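Local coordinates for pvivax hypothetical protein (Plasmodium vivax, PDB 2B30) that is probably a metal-binding phosphatase of the HAD superfamily, Cof-like subfamily IIB, although its substrate is unknown, at residues A[198-207]-A[216-224]. Residues are numbered along the deposited sequence; the frame is centred on the assembly and turned at random.
Sequences LKQKFKNKLT and AEVTKLGHD
Leu198, near the end of helix 191-201, faces strand 216-220: its CD2 lies 4.2 Å from Ala216 CB and about as far from Val218 CG2, an apolar contact that sets the helix against the sheet face bearing Ala216 and Val218. Beyond the helix, Leu221 CD2 packs against the backbone carbonyl of Asn204, 3.5 Å from its O; the Asn204 amide itself turns to the second subunit, donating to the carbonyls of Phe259 and His275 there. Lys205 O meets the other segment through a water, which donates to it and accepts from Leu221 N, both at 2.7 Å, bridging the two segments just before direct strand pairing begins. The side chain of Leu206 crosses that of Val218 at a slant, CD1 to CG1 3.7 Å. At Thr207 the backbones pair directly: Thr219 N donates to Thr207 O at 2.9 Å, nearly straight (166°) and in the carbonyl plane, whereas the return bond from Thr207 N to Thr219 O is more bent (142°). With OG1 beside its own backbone N (chi1 -60°), the Thr207 hydroxyl donates to Lys220 O at 2.7 Å, approaching from above the carbonyl plane. The two reciprocal backbone bonds between Thr207 and Thr219 mark an antiparallel hydrogen-bonded pair in the beta hairpin of strands 206-210 and 216-220, with 206-210 the outermost strand of the six-stranded sheet within this chain, consistent with the alpha/beta cap domain of Cof-type HAD hydrolases.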
loop_
_atom_site.group_PDB
_atom_site.type_symbol
_atom_site.label_atom_id
_atom_site.label_comp_id
_atom_site.label_asym_id
_atom_site.label_seq_id
_atom_site.Cartn_x
_atom_site.Cartn_y
_atom_site.Cartn_z
ATOM N N LEU A 198 -7.729 5.525 -20.338
ATOM C CA LEU A 198 -7.876 6.258 -19.081
ATOM C C LEU A 198 -6.654 6.020 -18.179
ATOM O O LEU A 198 -6.081 6.965 -17.622
ATOM C CB LEU A 198 -9.174 5.842 -18.374
ATOM C CG LEU A 198 -9.709 6.690 -17.219
ATOM C CD1 LEU A 198 -9.963 8.134 -17.636
ATOM C CD2 LEU A 198 -10.990 6.059 -16.688
ATOM N N LYS A 199 -6.241 4.761 -18.068
ATOM C CA LYS A 199 -5.086 4.402 -17.243
ATOM C C LYS A 199 -3.748 4.974 -17.726
ATOM O O LYS A 199 -2.796 4.994 -16.956
ATOM C CB LYS A 199 -4.969 2.876 -17.085
ATOM C CG LYS A 199 -5.984 2.262 -16.133
ATOM C CD LYS A 199 -5.540 0.879 -15.701
ATOM C CE LYS A 199 -6.549 0.213 -14.782
ATOM N NZ LYS A 199 -6.123 -1.165 -14.415
ATOM N N GLN A 200 -3.662 5.428 -18.974
ATOM C CA GLN A 200 -2.410 6.014 -19.478
ATOM C C GLN A 200 -2.465 7.539 -19.552
ATOM O O GLN A 200 -1.434 8.205 -19.469
ATOM C CB GLN A 200 -2.005 5.422 -20.838
ATOM C CG GLN A 200 -3.052 5.534 -21.915
ATOM C CD GLN A 200 -2.563 5.109 -23.291
ATOM O OE1 GLN A 200 -3.360 5.012 -24.233
ATOM N NE2 GLN A 200 -1.259 4.855 -23.419
ATOM N N LYS A 201 -3.656 8.096 -19.730
ATOM C CA LYS A 201 -3.820 9.542 -19.632
ATOM C C LYS A 201 -3.568 9.996 -18.186
ATOM O O LYS A 201 -2.954 11.045 -17.961
ATOM C CB LYS A 201 -5.215 9.971 -20.091
ATOM N N PHE A 202 -4.025 9.185 -17.223
ATOM C CA PHE A 202 -3.923 9.510 -15.798
ATOM C C PHE A 202 -3.158 8.433 -15.013
ATOM O O PHE A 202 -3.472 8.124 -13.858
ATOM C CB PHE A 202 -5.324 9.741 -15.203
ATOM C CG PHE A 202 -6.107 10.818 -15.904
ATOM C CD1 PHE A 202 -5.961 12.155 -15.541
ATOM C CD2 PHE A 202 -6.981 10.496 -16.938
ATOM C CE1 PHE A 202 -6.675 13.151 -16.201
ATOM C CE2 PHE A 202 -7.696 11.477 -17.596
ATOM C CZ PHE A 202 -7.547 12.808 -17.226
ATOM N N LYS A 203 -2.138 7.872 -15.644
ATOM C CA LYS A 203 -1.185 7.038 -14.929
ATOM C C LYS A 203 -0.444 7.909 -13.906
ATOM O O LYS A 203 -0.134 9.062 -14.193
ATOM C CB LYS A 203 -0.193 6.430 -15.909
ATOM C CG LYS A 203 0.423 5.134 -15.421
ATOM C CD LYS A 203 1.801 4.951 -16.039
ATOM C CE LYS A 203 2.647 4.060 -15.191
ATOM N NZ LYS A 203 4.064 4.277 -15.521
ATOM N N ASN A 204 -0.186 7.365 -12.719
ATOM C CA ASN A 204 0.407 8.129 -11.601
ATOM C C ASN A 204 -0.253 9.498 -11.344
ATOM O O ASN A 204 0.418 10.436 -10.945
ATOM C CB ASN A 204 1.921 8.347 -11.793
ATOM C CG ASN A 204 2.712 7.058 -11.813
ATOM O OD1 ASN A 204 2.891 6.450 -12.866
ATOM N ND2 ASN A 204 3.223 6.655 -10.658
ATOM N N LYS A 205 -1.553 9.610 -11.593
ATOM C CA LYS A 205 -2.322 10.814 -11.274
ATOM C C LYS A 205 -3.663 10.501 -10.582
ATOM O O LYS A 205 -4.249 11.367 -9.922
ATOM C CB LYS A 205 -2.541 11.627 -12.549
ATOM C CG LYS A 205 -1.238 12.188 -13.115
ATOM C CD LYS A 205 -1.378 12.719 -14.528
ATOM C CE LYS A 205 -2.081 14.064 -14.566
ATOM N NZ LYS A 205 -1.969 14.667 -15.920
ATOM N N LEU A 206 -4.133 9.262 -10.727
ATOM C CA LEU A 206 -5.398 8.809 -10.153
ATOM C C LEU A 206 -5.326 7.311 -9.899
ATOM O O LEU A 206 -4.615 6.585 -10.591
ATOM C CB LEU A 206 -6.568 9.064 -11.117
ATOM C CG LEU A 206 -7.059 10.501 -11.324
ATOM C CD1 LEU A 206 -7.944 10.597 -12.567
ATOM C CD2 LEU A 206 -7.797 11.003 -10.089
ATOM N N THR A 207 -6.073 6.868 -8.898
ATOM C CA THR A 207 -6.342 5.459 -8.678
ATOM C C THR A 207 -7.527 5.049 -9.560
ATOM O O THR A 207 -8.627 5.598 -9.426
ATOM C CB THR A 207 -6.705 5.249 -7.206
ATOM O OG1 THR A 207 -5.603 5.665 -6.396
ATOM C CG2 THR A 207 -7.062 3.802 -6.908
ATOM N N ALA A 216 -15.327 1.575 -14.410
ATOM C CA ALA A 216 -14.148 2.245 -13.829
ATOM C C ALA A 216 -14.515 3.030 -12.573
ATOM O O ALA A 216 -15.361 3.902 -12.626
ATOM C CB ALA A 216 -13.490 3.172 -14.848
ATOM N N GLU A 217 -13.883 2.700 -11.449
ATOM C CA GLU A 217 -13.993 3.490 -10.227
ATOM C C GLU A 217 -12.739 4.343 -10.106
ATOM O O GLU A 217 -11.639 3.807 -9.977
ATOM C CB GLU A 217 -14.133 2.585 -9.003
ATOM C CG GLU A 217 -15.549 2.097 -8.749
ATOM C CD GLU A 217 -15.687 1.318 -7.437
ATOM O OE1 GLU A 217 -14.766 0.538 -7.068
ATOM O OE2 GLU A 217 -16.735 1.488 -6.768
ATOM N N VAL A 218 -12.912 5.661 -10.155
ATOM C CA VAL A 218 -11.796 6.622 -10.142
ATOM C C VAL A 218 -11.709 7.359 -8.806
ATOM O O VAL A 218 -12.619 8.088 -8.451
ATOM C CB VAL A 218 -11.980 7.661 -11.251
ATOM C CG1 VAL A 218 -10.831 8.650 -11.271
ATOM C CG2 VAL A 218 -12.105 6.964 -12.585
ATOM N N THR A 219 -10.611 7.170 -8.077
ATOM C CA THR A 219 -10.378 7.863 -6.796
ATOM C C THR A 219 -9.017 8.544 -6.781
ATOM O O THR A 219 -8.218 8.371 -7.703
ATOM C CB THR A 219 -10.462 6.893 -5.601
ATOM O OG1 THR A 219 -9.742 5.688 -5.898
ATOM C CG2 THR A 219 -11.909 6.548 -5.296
ATOM N N LYS A 220 -8.767 9.331 -5.737
ATOM C CA LYS A 220 -7.482 10.017 -5.549
ATOM C C LYS A 220 -6.306 9.027 -5.535
ATOM O O LYS A 220 -6.451 7.889 -5.086
ATOM C CB LYS A 220 -7.512 10.809 -4.236
ATOM C CG LYS A 220 -6.334 11.775 -4.014
ATOM C CD LYS A 220 -6.424 12.425 -2.638
ATOM C CE LYS A 220 -5.586 13.689 -2.532
ATOM N NZ LYS A 220 -5.909 14.417 -1.271
ATOM N N LEU A 221 -5.152 9.471 -6.030
ATOM C CA LEU A 221 -3.951 8.635 -6.097
ATOM C C LEU A 221 -3.413 8.351 -4.710
ATOM O O LEU A 221 -3.492 9.198 -3.829
ATOM C CB LEU A 221 -2.861 9.336 -6.911
ATOM C CG LEU A 221 -1.567 8.548 -7.172
ATOM C CD1 LEU A 221 -1.808 7.415 -8.142
ATOM C CD2 LEU A 221 -0.467 9.455 -7.695
ATOM N N GLY A 222 -2.848 7.164 -4.523
ATOM C CA GLY A 222 -2.211 6.802 -3.256
ATOM C C GLY A 222 -3.145 6.290 -2.174
ATOM O O GLY A 222 -2.705 6.049 -1.039
ATOM N N HIS A 223 -4.422 6.105 -2.517
ATOM C CA HIS A 223 -5.422 5.595 -1.571
ATOM C C HIS A 223 -6.049 4.294 -2.044
ATOM O O HIS A 223 -6.344 4.118 -3.223
ATOM C CB HIS A 223 -6.536 6.629 -1.338
ATOM C CG HIS A 223 -6.061 7.875 -0.664
ATOM N ND1 HIS A 223 -5.826 7.939 0.690
ATOM C CD2 HIS A 223 -5.740 9.091 -1.163
ATOM C CE1 HIS A 223 -5.385 9.146 0.999
ATOM N NE2 HIS A 223 -5.326 9.865 -0.107
ATOM N N ASP A 224 -6.246 3.380 -1.107
ATOM C CA ASP A 224 -7.085 2.214 -1.339
ATOM C C ASP A 224 -7.720 1.791 -0.003
ATOM O O ASP A 224 -7.608 2.513 0.995
ATOM C CB ASP A 224 -6.280 1.087 -1.974
ATOM C CG ASP A 224 -5.314 0.473 -1.014
ATOM O OD1 ASP A 224 -4.379 1.191 -0.591
ATOM O OD2 ASP A 224 -5.498 -0.718 -0.666
HETATM O O HOH W 1 -5.479 11.743 -7.532
#